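Local coordinates for phospholipase C beta (PDB 1JAD), which forms the C-terminal region of a beta-type phospholipase C, an elongated antiparallel bundle of three long helices that packs against a second copy of itself, at residues K39-L44 with R100-H105; Q104-Q109 with Q214-A219; E23-K28 with A111-L116; E86-G91 with T229-V234. All blocks are in the same frame, centred on the assembly; numbering follows the deposited sequence.

Contact 1: K39-L44 with R100-H105; sequences KELKEL and RRKEQH
Leu-41 and Arg-101 bring the two backbones closest, CA to CA 7.8 Å, where segments 39-44 and 100-105 run antiparallel at 172° with their axes 10.9 Å apart. Side chains bridge this generous spacing. The Arg-101 chain leaves with CG anti to the backbone N (chi1 -179°), then folds back at chi2 and chi3, which brings NH1 within 2.7 Å of Glu-40 OE1 in a salt bridge. The carboxylate and guanidinium planes are turned 67° against each other, and OE1 makes the bridge. That oxygen also lies 3.4 Å from CE1 of His-105, at the ring's edge; ND1 of the ring is taken by Glu-108. Leu-41 meets the same edge, its CD2 3.6 Å from His-105 NE2, while its CD1 rests 3.7 Å from Lys-102 CE. The lysine carries its charge onward to Glu-222 on helix 161-245. Leu-44 CD1 covers the aliphatic start of Arg-101, 3.7 Å from CG. Leucines flanked by a charged pair are familiar in antiparallel coiled-coil-like bundles.

Contact 2: Q104-Q109 with Q214-A219; sequences QHATEQ and QLQQEA
Ala-106 presses its CB between two residues of segment 214-219, 3.6 Å from Gln-216 CG and 4.0 Å from Leu-215 CB. The small methyl is consistent with the close 9.1 Å spacing of the antiparallel axes, which run at 171°. On one flank Gln-109, extended beyond CG, crosses the Leu-215 side chain at about a right angle and lays its end against CD1. On the other, the extended Gln-216 chain reaches across the gap toward Thr-107, whose OG1 is hydrogen-bonded to Lys-129 of the second subunit. Farther out, His-105 donates from ND1 to Glu-108 OE1 across 2.8 Å, an N-H...O angle of 162°, with the oxygen close to the ring plane. This bond should restrain the imidazole, and Gln-37 NE2 of helix 28-64, donating to Glu-108 OE1 and His-105 O, probably helps hold the pair. Segment 104-109 thus belongs to the middle helix: Ala-106 faces helix 161-245, His-105 meets Glu-40 and Leu-41 of helix 28-64, and Thr-107 turns to the neighbouring subunit.

Contact 3: E23-K28 with A111-L116; sequences ELQQMK and AKITEL
Gln-25 meets Ile-113 through the stem of its flat amide: it is the CG methylene, 3.9 Å from Ile-113 CD1, and not the amide itself that touches. Another flat group, the Glu-115 carboxylate, serves its own helix in an i to i+3 salt bridge with Lys-112, set apart from the contact and less certainly placed in the model. The contact itself is made by branched and flexible aliphatic groups. Leu-24 points its side chain at the helix and sets CD1 4.0 Å from Ile-113 CG2, while its CD2 lies 4.2 Å from Leu-116 CB. Met-27, present as selenomethionine, meets Leu-116 tip to tip, SE 3.7 Å from CD1; a bend at its last torsion (chi3 64°) brings CE toward the other leucine methyl, CD2. A type I turn from Leu-24 to Met-27 joins helix 21-24 to helix 28-64, with Met-27 at the N-cap position of the latter. Leu-24 and Met-27, the two ends of the turn, both point their CB toward segment 111-116. Phe-30 adjoins Gln-25 and Ile-113, and Ile-208 of helix 161-245 also packs on Ile-113. With no polar bond between the segments, the turn's hold on helix 75-155 rests on the fit and burial of apolar groups rather than on direction-dependent bonds.

Contact 4: E86-G91 with T229-V234; sequences ELIHLG and TLTVEV
Ile-88 drives its CD1 methyl into segment 229-234, overlapping Val-234 CG2 at a tight 3.3 Å and lying 3.7 Å from Thr-231 CA. The setting is an antiparallel helix pair of the long bundle, here crossing locally at 136°, with the axes 9.6 Å apart at closest approach. With CG1 of the isoleucine anti to the carbonyl carbon, a bend at chi2 (-68°) carries CD1 across the gap, where it also lies 4.0 Å from Leu-230 CG. The Ile-88 and Val-234 side chains cross at about a right angle, and the other valine methyl, CG1, lies 4.1 Å from Leu-87 CB. Leu-87 in turn touches Leu-55 of helix 28-64 and Met-237 and Val-238 farther along helix 161-245, which makes it a meeting point of all three helices. The CB of Thr-231 points away from segment 86-91, and the residue packs on Ile-176 of the second subunit. Leu-230 uses its two methyls on backbone instead of side chains. CD2 sits 3.6 Å from Ile-88 O, and CD1 lies 3.8 Å from Gly-91 CA, directly against a residue that has no side chain to intervene.

How the contacts relate
All four contacts share helix 75-155, the middle member of the bundle, and illustrate how one long helix varies its chemistry along its length. Contacts 1 and 2 are surface contacts and touch each other, sharing Gln-104 and His-105: one faces helix 28-64 and includes a salt bridge, the other faces helix 161-245 and has a small alanine where the backbones come closest. Contacts 3 and 4 are buried and apolar, with centres about 38 Å apart; the first packs a turn against the helix, the second two helices that cross locally at a steeper angle. Contacts 2 and 4 join the same helix pair. Segments of contacts 1, 2 and 4 reach the second subunit; those of contact 3 do not.

Contact 1: K39-L44 with R100-H105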
loop_
_atom_site.group_PDB
_atom_site.type_symbol
_atom_site.label_atom_id
_atom_site.label_comp_id
_atom_site.label_asym_id
_atom_site.label_seq_id
_atom_site.Cartn_x
_atom_site.Cartn_y
_atom_site.Cartn_z
ATOM N N LYS A 39 23.873 -6.027 -12.665
ATOM C CA LYS A 39 25.196 -6.526 -12.326
ATOM C C LYS A 39 25.032 -8.007 -12.031
ATOM O O LYS A 39 25.832 -8.834 -12.463
ATOM C CB LYS A 39 25.737 -5.813 -11.086
ATOM C CG LYS A 39 26.074 -4.343 -11.303
ATOM C CD LYS A 39 27.283 -4.184 -12.215
ATOM C CE LYS A 39 28.528 -4.826 -11.601
ATOM N NZ LYS A 39 28.897 -4.219 -10.282
ATOM N N GLU A 40 23.978 -8.331 -11.289
ATOM C CA GLU A 40 23.679 -9.711 -10.930
ATOM C C GLU A 40 23.469 -10.597 -12.159
ATOM O O GLU A 40 23.836 -11.775 -12.146
ATOM C CB GLU A 40 22.431 -9.768 -10.040
ATOM C CG GLU A 40 22.619 -9.212 -8.639
ATOM C CD GLU A 40 21.312 -9.169 -7.853
ATOM O OE1 GLU A 40 20.572 -10.179 -7.870
ATOM O OE2 GLU A 40 21.028 -8.129 -7.205
ATOM N N LEU A 41 22.875 -10.041 -13.212
ATOM C CA LEU A 41 22.637 -10.810 -14.427
ATOM C C LEU A 41 23.929 -11.160 -15.167
ATOM O O LEU A 41 24.014 -12.210 -15.806
ATOM C CB LEU A 41 21.704 -10.057 -15.378
ATOM C CG LEU A 41 20.256 -9.790 -14.961
ATOM C CD1 LEU A 41 19.520 -9.124 -16.120
ATOM C CD2 LEU A 41 19.566 -11.099 -14.595
ATOM N N LYS A 42 24.927 -10.280 -15.096
ATOM C CA LYS A 42 26.199 -10.528 -15.770
ATOM C C LYS A 42 27.039 -11.535 -14.994
ATOM O O LYS A 42 27.792 -12.308 -15.585
ATOM C CB LYS A 42 26.966 -9.219 -15.959
ATOM C CG LYS A 42 26.261 -8.252 -16.894
ATOM C CD LYS A 42 27.021 -6.945 -17.066
ATOM C CE LYS A 42 26.239 -5.975 -17.948
ATOM N NZ LYS A 42 26.936 -4.674 -18.119
ATOM N N GLU A 43 26.896 -11.524 -13.671
ATOM C CA GLU A 43 27.617 -12.452 -12.808
ATOM C C GLU A 43 27.105 -13.864 -13.062
ATOM O O GLU A 43 27.889 -14.814 -13.135
ATOM C CB GLU A 43 27.408 -12.072 -11.347
ATOM C CG GLU A 43 27.965 -10.699 -11.000
ATOM C CD GLU A 43 27.631 -10.273 -9.578
ATOM O OE1 GLU A 43 27.972 -11.030 -8.638
ATOM O OE2 GLU A 43 27.035 -9.182 -9.404
ATOM N N LEU A 44 25.786 -14.000 -13.186
ATOM C CA LEU A 44 25.170 -15.294 -13.473
ATOM C C LEU A 44 25.682 -15.782 -14.820
ATOM O O LEU A 44 25.917 -16.974 -15.019
ATOM C CB LEU A 44 23.644 -15.174 -13.543
ATOM C CG LEU A 44 22.825 -14.986 -12.268
ATOM C CD1 LEU A 44 21.363 -14.746 -12.635
ATOM C CD2 LEU A 44 22.965 -16.219 -11.382
ATOM N N ARG A 100 14.281 -17.328 -12.911
ATOM C CA ARG A 100 14.035 -17.094 -11.490
ATOM C C ARG A 100 14.646 -15.798 -10.977
ATOM O O ARG A 100 14.060 -15.128 -10.137
ATOM C CB ARG A 100 14.546 -18.273 -10.658
ATOM C CG ARG A 100 13.824 -19.592 -10.939
ATOM C CD ARG A 100 14.341 -20.671 -10.013
ATOM N NE ARG A 100 15.794 -20.745 -10.087
ATOM C CZ ARG A 100 16.583 -20.921 -9.032
ATOM N NH1 ARG A 100 16.042 -21.042 -7.824
ATOM N NH2 ARG A 100 17.908 -20.943 -9.178
ATOM N N ARG A 101 15.822 -15.437 -11.472
ATOM C CA ARG A 101 16.442 -14.199 -11.020
ATOM C C ARG A 101 15.682 -13.017 -11.610
ATOM O O ARG A 101 15.394 -12.050 -10.897
ATOM C CB ARG A 101 17.917 -14.132 -11.434
ATOM C CG ARG A 101 18.648 -12.857 -10.977
ATOM C CD ARG A 101 18.465 -12.629 -9.474
ATOM N NE ARG A 101 19.036 -13.711 -8.677
ATOM C CZ ARG A 101 20.300 -13.750 -8.263
ATOM N NH1 ARG A 101 21.131 -12.757 -8.567
ATOM N NH2 ARG A 101 20.737 -14.794 -7.568
ATOM N N LYS A 102 15.364 -13.088 -12.908
ATOM C CA LYS A 102 14.614 -12.008 -13.559
ATOM C C LYS A 102 13.374 -11.707 -12.713
ATOM O O LYS A 102 13.204 -10.598 -12.205
ATOM C CB LYS A 102 14.156 -12.409 -14.969
ATOM C CG LYS A 102 15.233 -12.512 -16.042
ATOM C CD LYS A 102 15.916 -11.188 -16.288
ATOM C CE LYS A 102 16.834 -11.248 -17.497
ATOM N NZ LYS A 102 16.096 -11.475 -18.774
ATOM N N GLU A 103 12.514 -12.709 -12.563
ATOM C CA GLU A 103 11.301 -12.546 -11.780
ATOM C C GLU A 103 11.597 -12.024 -10.378
ATOM O O GLU A 103 10.820 -11.250 -9.818
ATOM C CB GLU A 103 10.547 -13.874 -11.722
ATOM C CG GLU A 103 10.102 -14.323 -13.102
ATOM C CD GLU A 103 9.175 -15.505 -13.064
ATOM O OE1 GLU A 103 8.072 -15.366 -12.493
ATOM O OE2 GLU A 103 9.549 -16.570 -13.601
ATOM N N GLN A 104 12.735 -12.423 -9.824
ATOM C CA GLN A 104 13.128 -11.975 -8.493
ATOM C C GLN A 104 13.366 -10.469 -8.592
ATOM O O GLN A 104 13.038 -9.720 -7.673
ATOM C CB GLN A 104 14.419 -12.679 -8.058
ATOM C CG GLN A 104 14.594 -12.870 -6.555
ATOM C CD GLN A 104 14.108 -11.690 -5.742
ATOM O OE1 GLN A 104 12.897 -11.474 -5.601
ATOM N NE2 GLN A 104 15.047 -10.905 -5.207
ATOM N N HIS A 105 13.946 -10.024 -9.710
ATOM C CA HIS A 105 14.193 -8.597 -9.912
ATOM C C HIS A 105 12.846 -7.873 -10.026
ATOM O O HIS A 105 12.689 -6.734 -9.568
ATOM C CB HIS A 105 15.005 -8.330 -11.188
ATOM C CG HIS A 105 16.425 -8.803 -11.133
ATOM N ND1 HIS A 105 17.233 -8.621 -10.031
ATOM C CD2 HIS A 105 17.211 -9.367 -12.082
ATOM C CE1 HIS A 105 18.453 -9.057 -10.301
ATOM N NE2 HIS A 105 18.465 -9.514 -11.540
#

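Contact 2: Q104-Q109 with Q214-A219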
loop_
_atom_site.group_PDB
_atom_site.type_symbol
_atom_site.label_atom_id
_atom_site.label_comp_id
_atom_site.label_asym_id
_atom_site.label_seq_id
_atom_site.Cartn_x
_atom_site.Cartn_y
_atom_site.Cartn_z
ATOM N N GLN A 104 12.735 -12.423 -9.824
ATOM C CA GLN A 104 13.128 -11.975 -8.493
ATOM C C GLN A 104 13.366 -10.469 -8.592
ATOM O O GLN A 104 13.038 -9.720 -7.673
ATOM C CB GLN A 104 14.419 -12.679 -8.058
ATOM C CG GLN A 104 14.594 -12.870 -6.555
ATOM C CD GLN A 104 14.108 -11.690 -5.742
ATOM O OE1 GLN A 104 12.897 -11.474 -5.601
ATOM N NE2 GLN A 104 15.047 -10.905 -5.207
ATOM N N HIS A 105 13.946 -10.024 -9.710
ATOM C CA HIS A 105 14.193 -8.597 -9.912
ATOM C C HIS A 105 12.846 -7.873 -10.026
ATOM O O HIS A 105 12.689 -6.734 -9.568
ATOM C CB HIS A 105 15.005 -8.330 -11.188
ATOM C CG HIS A 105 16.425 -8.803 -11.133
ATOM N ND1 HIS A 105 17.233 -8.621 -10.031
ATOM C CD2 HIS A 105 17.211 -9.367 -12.082
ATOM C CE1 HIS A 105 18.453 -9.057 -10.301
ATOM N NE2 HIS A 105 18.465 -9.514 -11.540
ATOM N N ALA A 106 11.875 -8.538 -10.644
ATOM C CA ALA A 106 10.548 -7.959 -10.793
ATOM C C ALA A 106 9.940 -7.709 -9.398
ATOM O O ALA A 106 9.372 -6.647 -9.129
ATOM C CB ALA A 106 9.655 -8.894 -11.618
ATOM N N THR A 107 10.073 -8.682 -8.506
ATOM C CA THR A 107 9.545 -8.514 -7.158
ATOM C C THR A 107 10.331 -7.445 -6.377
ATOM O O THR A 107 9.817 -6.848 -5.427
ATOM C CB THR A 107 9.569 -9.865 -6.384
ATOM O OG1 THR A 107 8.644 -10.777 -6.989
ATOM C CG2 THR A 107 9.194 -9.672 -4.926
ATOM N N GLU A 108 11.569 -7.187 -6.784
ATOM C CA GLU A 108 12.390 -6.195 -6.095
ATOM C C GLU A 108 12.033 -4.781 -6.507
ATOM O O GLU A 108 12.067 -3.870 -5.689
ATOM C CB GLU A 108 13.880 -6.438 -6.377
ATOM C CG GLU A 108 14.410 -7.799 -5.915
ATOM C CD GLU A 108 15.865 -8.033 -6.311
ATOM O OE1 GLU A 108 16.170 -7.992 -7.525
ATOM O OE2 GLU A 108 16.699 -8.262 -5.411
ATOM N N GLN A 109 11.702 -4.592 -7.780
ATOM C CA GLN A 109 11.348 -3.270 -8.274
ATOM C C GLN A 109 10.016 -2.850 -7.653
ATOM O O GLN A 109 9.870 -1.722 -7.177
ATOM C CB GLN A 109 11.259 -3.285 -9.804
ATOM C CG GLN A 109 12.536 -3.790 -10.467
ATOM C CD GLN A 109 12.507 -3.720 -11.986
ATOM O OE1 GLN A 109 13.400 -4.248 -12.658
ATOM N NE2 GLN A 109 11.491 -3.061 -12.535
ATOM N N GLN A 214 4.316 -7.729 -16.497
ATOM C CA GLN A 214 4.922 -7.811 -17.809
ATOM C C GLN A 214 6.374 -8.269 -17.742
ATOM O O GLN A 214 6.824 -9.044 -18.594
ATOM C CB GLN A 214 4.763 -6.470 -18.524
ATOM C CG GLN A 214 3.295 -6.188 -18.865
ATOM C CD GLN A 214 3.040 -4.759 -19.316
ATOM O OE1 GLN A 214 1.908 -4.392 -19.653
ATOM N NE2 GLN A 214 4.090 -3.939 -19.313
ATOM N N LEU A 215 7.106 -7.813 -16.730
ATOM C CA LEU A 215 8.492 -8.238 -16.581
ATOM C C LEU A 215 8.511 -9.751 -16.420
ATOM O O LEU A 215 9.137 -10.461 -17.214
ATOM C CB LEU A 215 9.142 -7.582 -15.363
ATOM C CG LEU A 215 9.657 -6.149 -15.533
ATOM C CD1 LEU A 215 10.177 -5.617 -14.200
ATOM C CD2 LEU A 215 10.771 -6.131 -16.577
ATOM N N GLN A 216 7.804 -10.244 -15.405
ATOM C CA GLN A 216 7.741 -11.678 -15.149
ATOM C C GLN A 216 7.362 -12.441 -16.421
ATOM O O GLN A 216 7.978 -13.453 -16.769
ATOM C CB GLN A 216 6.748 -11.949 -14.015
ATOM C CG GLN A 216 7.106 -11.156 -12.771
ATOM C CD GLN A 216 6.314 -11.544 -11.543
ATOM O OE1 GLN A 216 5.081 -11.532 -11.550
ATOM N NE2 GLN A 216 7.025 -11.877 -10.465
ATOM N N GLN A 217 6.354 -11.932 -17.120
ATOM C CA GLN A 217 5.891 -12.514 -18.371
ATOM C C GLN A 217 7.081 -12.658 -19.315
ATOM O O GLN A 217 7.320 -13.726 -19.882
ATOM C CB GLN A 217 4.842 -11.583 -18.977
ATOM C CG GLN A 217 4.278 -11.975 -20.329
ATOM C CD GLN A 217 3.169 -11.018 -20.762
ATOM O OE1 GLN A 217 3.372 -9.796 -20.823
ATOM N NE2 GLN A 217 1.988 -11.565 -21.061
ATOM N N GLU A 218 7.825 -11.569 -19.477
ATOM C CA GLU A 218 9.004 -11.547 -20.334
ATOM C C GLU A 218 10.083 -12.543 -19.882
ATOM O O GLU A 218 10.692 -13.232 -20.697
ATOM C CB GLU A 218 9.565 -10.126 -20.368
ATOM C CG GLU A 218 8.800 -9.202 -21.307
ATOM C CD GLU A 218 9.047 -7.725 -21.043
ATOM O OE1 GLU A 218 10.214 -7.341 -20.801
ATOM O OE2 GLU A 218 8.062 -6.945 -21.097
ATOM N N ALA A 219 10.305 -12.622 -18.575
ATOM C CA ALA A 219 11.300 -13.533 -18.018
ATOM C C ALA A 219 10.971 -14.976 -18.358
ATOM O O ALA A 219 11.870 -15.806 -18.482
ATOM C CB ALA A 219 11.370 -13.368 -16.514
#

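Contact 3: E23-K28 with A111-L116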
loop_
_atom_site.group_PDB
_atom_site.type_symbol
_atom_site.label_atom_id
_atom_site.label_comp_id
_atom_site.label_asym_id
_atom_site.label_seq_id
_atom_site.Cartn_x
_atom_site.Cartn_y
_atom_site.Cartn_z
ATOM N N GLU A 23 7.562 9.135 -13.145
ATOM C CA GLU A 23 8.338 9.945 -12.216
ATOM C C GLU A 23 9.144 9.071 -11.256
ATOM O O GLU A 23 10.303 9.363 -10.957
ATOM C CB GLU A 23 7.406 10.861 -11.420
ATOM C CG GLU A 23 6.660 11.870 -12.282
ATOM C CD GLU A 23 5.763 12.786 -11.469
ATOM O OE1 GLU A 23 6.265 13.433 -10.522
ATOM O OE2 GLU A 23 4.558 12.866 -11.785
ATOM N N LEU A 24 8.517 7.994 -10.793
ATOM C CA LEU A 24 9.131 7.059 -9.855
ATOM C C LEU A 24 10.254 6.197 -10.430
ATOM O O LEU A 24 11.202 5.857 -9.720
ATOM C CB LEU A 24 8.051 6.155 -9.261
ATOM C CG LEU A 24 6.975 6.913 -8.487
ATOM C CD1 LEU A 24 5.890 5.960 -8.015
ATOM C CD2 LEU A 24 7.621 7.621 -7.311
ATOM N N GLN A 25 10.139 5.835 -11.707
ATOM C CA GLN A 25 11.144 5.003 -12.376
ATOM C C GLN A 25 12.409 5.788 -12.690
ATOM O O GLN A 25 13.320 5.267 -13.336
ATOM C CB GLN A 25 10.588 4.445 -13.690
ATOM C CG GLN A 25 9.428 3.497 -13.542
ATOM C CD GLN A 25 8.792 3.160 -14.874
ATOM O OE1 GLN A 25 7.847 2.376 -14.942
ATOM N NE2 GLN A 25 9.306 3.758 -15.944
ATOM N N GLN A 26 12.463 7.039 -12.247
ATOM C CA GLN A 26 13.621 7.875 -12.510
ATOM C C GLN A 26 14.351 8.301 -11.240
ATOM O O GLN A 26 15.459 8.821 -11.309
ATOM C CB GLN A 26 13.196 9.108 -13.305
ATOM C CG GLN A 26 12.422 8.780 -14.568
ATOM C CD GLN A 26 13.137 7.763 -15.442
ATOM O OE1 GLN A 26 14.281 7.969 -15.849
ATOM N NE2 GLN A 26 12.461 6.656 -15.737
HETATM N N MSE A 27 13.736 8.084 -10.083
HETATM C CA MSE A 27 14.366 8.455 -8.821
HETATM C C MSE A 27 15.697 7.708 -8.655
HETATM O O MSE A 27 15.867 6.607 -9.181
HETATM C CB MSE A 27 13.423 8.147 -7.647
HETATM C CG MSE A 27 12.083 8.883 -7.728
HETATM SE SE MSE A 27 10.980 8.670 -6.289
HETATM C CE MSE A 27 11.957 9.445 -4.979
ATOM N N LYS A 28 16.638 8.320 -7.934
ATOM C CA LYS A 28 17.960 7.728 -7.697
ATOM C C LYS A 28 17.907 6.272 -7.246
ATOM O O LYS A 28 18.304 5.370 -7.986
ATOM C CB LYS A 28 18.741 8.538 -6.650
ATOM C CG LYS A 28 19.223 9.904 -7.121
ATOM C CD LYS A 28 19.947 10.696 -6.015
ATOM C CE LYS A 28 21.225 10.018 -5.496
ATOM N NZ LYS A 28 20.978 8.751 -4.747
ATOM N N ALA A 111 8.675 -3.812 -4.838
ATOM C CA ALA A 111 8.918 -3.490 -3.440
ATOM C C ALA A 111 9.502 -2.096 -3.313
ATOM O O ALA A 111 9.039 -1.282 -2.505
ATOM C CB ALA A 111 9.868 -4.499 -2.833
ATOM N N LYS A 112 10.515 -1.817 -4.124
ATOM C CA LYS A 112 11.171 -0.519 -4.086
ATOM C C LYS A 112 10.205 0.598 -4.464
ATOM O O LYS A 112 9.916 1.471 -3.652
ATOM C CB LYS A 112 12.379 -0.494 -5.027
ATOM C CG LYS A 112 13.394 0.580 -4.667
ATOM C CD LYS A 112 13.846 0.366 -3.220
ATOM C CE LYS A 112 14.939 1.332 -2.772
ATOM N NZ LYS A 112 15.323 1.053 -1.353
ATOM N N ILE A 113 9.704 0.575 -5.693
ATOM C CA ILE A 113 8.783 1.614 -6.119
ATOM C C ILE A 113 7.582 1.737 -5.201
ATOM O O ILE A 113 7.120 2.847 -4.940
ATOM C CB ILE A 113 8.315 1.419 -7.578
ATOM C CG1 ILE A 113 9.396 1.939 -8.523
ATOM C CG2 ILE A 113 7.018 2.170 -7.828
ATOM C CD1 ILE A 113 8.962 2.037 -9.964
ATOM N N THR A 114 7.068 0.619 -4.702
ATOM C CA THR A 114 5.936 0.703 -3.793
ATOM C C THR A 114 6.363 1.497 -2.568
ATOM O O THR A 114 5.555 2.186 -1.945
ATOM C CB THR A 114 5.447 -0.678 -3.385
ATOM O OG1 THR A 114 4.789 -1.286 -4.503
ATOM C CG2 THR A 114 4.482 -0.583 -2.221
ATOM N N GLU A 115 7.646 1.405 -2.239
ATOM C CA GLU A 115 8.210 2.138 -1.115
ATOM C C GLU A 115 8.111 3.631 -1.400
ATOM O O GLU A 115 7.375 4.356 -0.730
ATOM C CB GLU A 115 9.682 1.748 -0.914
ATOM C CG GLU A 115 10.491 2.746 -0.079
ATOM C CD GLU A 115 11.966 2.378 0.049
ATOM O OE1 GLU A 115 12.752 3.244 0.490
ATOM O OE2 GLU A 115 12.341 1.228 -0.280
ATOM N N LEU A 116 8.859 4.080 -2.405
ATOM C CA LEU A 116 8.884 5.490 -2.799
ATOM C C LEU A 116 7.467 6.068 -2.895
ATOM O O LEU A 116 7.158 7.088 -2.272
ATOM C CB LEU A 116 9.605 5.632 -4.144
ATOM C CG LEU A 116 10.999 4.990 -4.233
ATOM C CD1 LEU A 116 11.517 5.067 -5.670
ATOM C CD2 LEU A 116 11.951 5.672 -3.266
#

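Contact 4: E86-G91 with T229-V234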
loop_
_atom_site.group_PDB
_atom_site.type_symbol
_atom_site.label_atom_id
_atom_site.label_comp_id
_atom_site.label_asym_id
_atom_site.label_seq_id
_atom_site.Cartn_x
_atom_site.Cartn_y
_atom_site.Cartn_z
ATOM N N GLU A 86 24.974 -33.408 -20.759
ATOM C CA GLU A 86 25.400 -32.610 -19.615
ATOM C C GLU A 86 25.351 -31.131 -19.973
ATOM O O GLU A 86 25.219 -30.272 -19.098
ATOM C CB GLU A 86 26.804 -32.995 -19.164
ATOM C CG GLU A 86 26.848 -34.280 -18.359
ATOM C CD GLU A 86 28.237 -34.586 -17.830
ATOM O OE1 GLU A 86 28.844 -33.696 -17.189
ATOM O OE2 GLU A 86 28.717 -35.721 -18.048
ATOM N N LEU A 87 25.470 -30.835 -21.263
ATOM C CA LEU A 87 25.378 -29.460 -21.714
ATOM C C LEU A 87 23.898 -29.102 -21.721
ATOM O O LEU A 87 23.518 -28.028 -21.278
ATOM C CB LEU A 87 25.974 -29.295 -23.114
ATOM C CG LEU A 87 27.506 -29.351 -23.190
ATOM C CD1 LEU A 87 27.933 -29.285 -24.654
ATOM C CD2 LEU A 87 28.118 -28.198 -22.388
ATOM N N ILE A 88 23.063 -30.009 -22.221
ATOM C CA ILE A 88 21.628 -29.766 -22.233
ATOM C C ILE A 88 21.177 -29.463 -20.802
ATOM O O ILE A 88 20.559 -28.425 -20.543
ATOM C CB ILE A 88 20.847 -30.989 -22.740
ATOM C CG1 ILE A 88 21.109 -31.207 -24.231
ATOM C CG2 ILE A 88 19.352 -30.791 -22.489
ATOM C CD1 ILE A 88 20.537 -30.129 -25.107
ATOM N N HIS A 89 21.485 -30.367 -19.872
ATOM C CA HIS A 89 21.108 -30.153 -18.484
ATOM C C HIS A 89 21.660 -28.849 -17.953
ATOM O O HIS A 89 20.971 -28.124 -17.234
ATOM C CB HIS A 89 21.560 -31.321 -17.607
ATOM C CG HIS A 89 20.720 -32.549 -17.777
ATOM N ND1 HIS A 89 20.897 -33.688 -17.019
ATOM C CD2 HIS A 89 19.683 -32.810 -18.609
ATOM C CE1 HIS A 89 20.006 -34.595 -17.378
ATOM N NE2 HIS A 89 19.256 -34.089 -18.340
ATOM N N LEU A 90 22.902 -28.534 -18.304
ATOM C CA LEU A 90 23.490 -27.274 -17.857
ATOM C C LEU A 90 22.666 -26.110 -18.404
ATOM O O LEU A 90 22.475 -25.099 -17.731
ATOM C CB LEU A 90 24.928 -27.131 -18.353
ATOM C CG LEU A 90 25.514 -25.763 -18.005
ATOM C CD1 LEU A 90 25.507 -25.600 -16.498
ATOM C CD2 LEU A 90 26.914 -25.624 -18.565
ATOM N N GLY A 91 22.194 -26.254 -19.638
ATOM C CA GLY A 91 21.395 -25.205 -20.241
ATOM C C GLY A 91 20.082 -25.052 -19.500
ATOM O O GLY A 91 19.645 -23.933 -19.207
ATOM N N THR A 229 15.553 -23.854 -28.480
ATOM C CA THR A 229 16.705 -23.864 -29.370
ATOM C C THR A 229 17.884 -24.569 -28.720
ATOM O O THR A 229 18.822 -24.971 -29.404
ATOM C CB THR A 229 17.154 -22.442 -29.738
ATOM O OG1 THR A 229 17.408 -21.696 -28.540
ATOM C CG2 THR A 229 16.097 -21.750 -30.580
ATOM N N LEU A 230 17.826 -24.713 -27.399
ATOM C CA LEU A 230 18.883 -25.357 -26.619
ATOM C C LEU A 230 19.465 -26.628 -27.233
ATOM O O LEU A 230 20.681 -26.754 -27.343
ATOM C CB LEU A 230 18.373 -25.676 -25.207
ATOM C CG LEU A 230 19.293 -26.432 -24.238
ATOM C CD1 LEU A 230 20.560 -25.630 -23.959
ATOM C CD2 LEU A 230 18.534 -26.696 -22.949
ATOM N N THR A 231 18.607 -27.568 -27.626
ATOM C CA THR A 231 19.066 -28.831 -28.210
ATOM C C THR A 231 20.021 -28.682 -29.396
ATOM O O THR A 231 20.954 -29.462 -29.543
ATOM C CB THR A 231 17.874 -29.700 -28.658
ATOM O OG1 THR A 231 17.065 -30.030 -27.523
ATOM C CG2 THR A 231 18.366 -30.977 -29.308
ATOM N N VAL A 232 19.781 -27.687 -30.243
ATOM C CA VAL A 232 20.621 -27.438 -31.413
ATOM C C VAL A 232 21.885 -26.645 -31.075
ATOM O O VAL A 232 22.974 -26.982 -31.531
ATOM C CB VAL A 232 19.834 -26.677 -32.517
ATOM C CG1 VAL A 232 20.766 -26.251 -33.628
ATOM C CG2 VAL A 232 18.749 -27.570 -33.084
ATOM N N GLU A 233 21.744 -25.595 -30.277
ATOM C CA GLU A 233 22.892 -24.775 -29.900
ATOM C C GLU A 233 23.996 -25.589 -29.218
ATOM O O GLU A 233 25.136 -25.134 -29.112
ATOM C CB GLU A 233 22.453 -23.633 -28.973
ATOM C CG GLU A 233 21.523 -22.611 -29.611
ATOM C CD GLU A 233 21.112 -21.521 -28.636
ATOM O OE1 GLU A 233 22.002 -20.813 -28.125
ATOM O OE2 GLU A 233 19.899 -21.373 -28.376
ATOM N N VAL A 234 23.655 -26.786 -28.753
ATOM C CA VAL A 234 24.634 -27.635 -28.090
ATOM C C VAL A 234 25.222 -28.667 -29.037
ATOM O O VAL A 234 26.439 -28.813 -29.117
ATOM C CB VAL A 234 24.026 -28.353 -26.862
ATOM C CG1 VAL A 234 23.645 -27.333 -25.809
ATOM C CG2 VAL A 234 22.816 -29.167 -27.273
#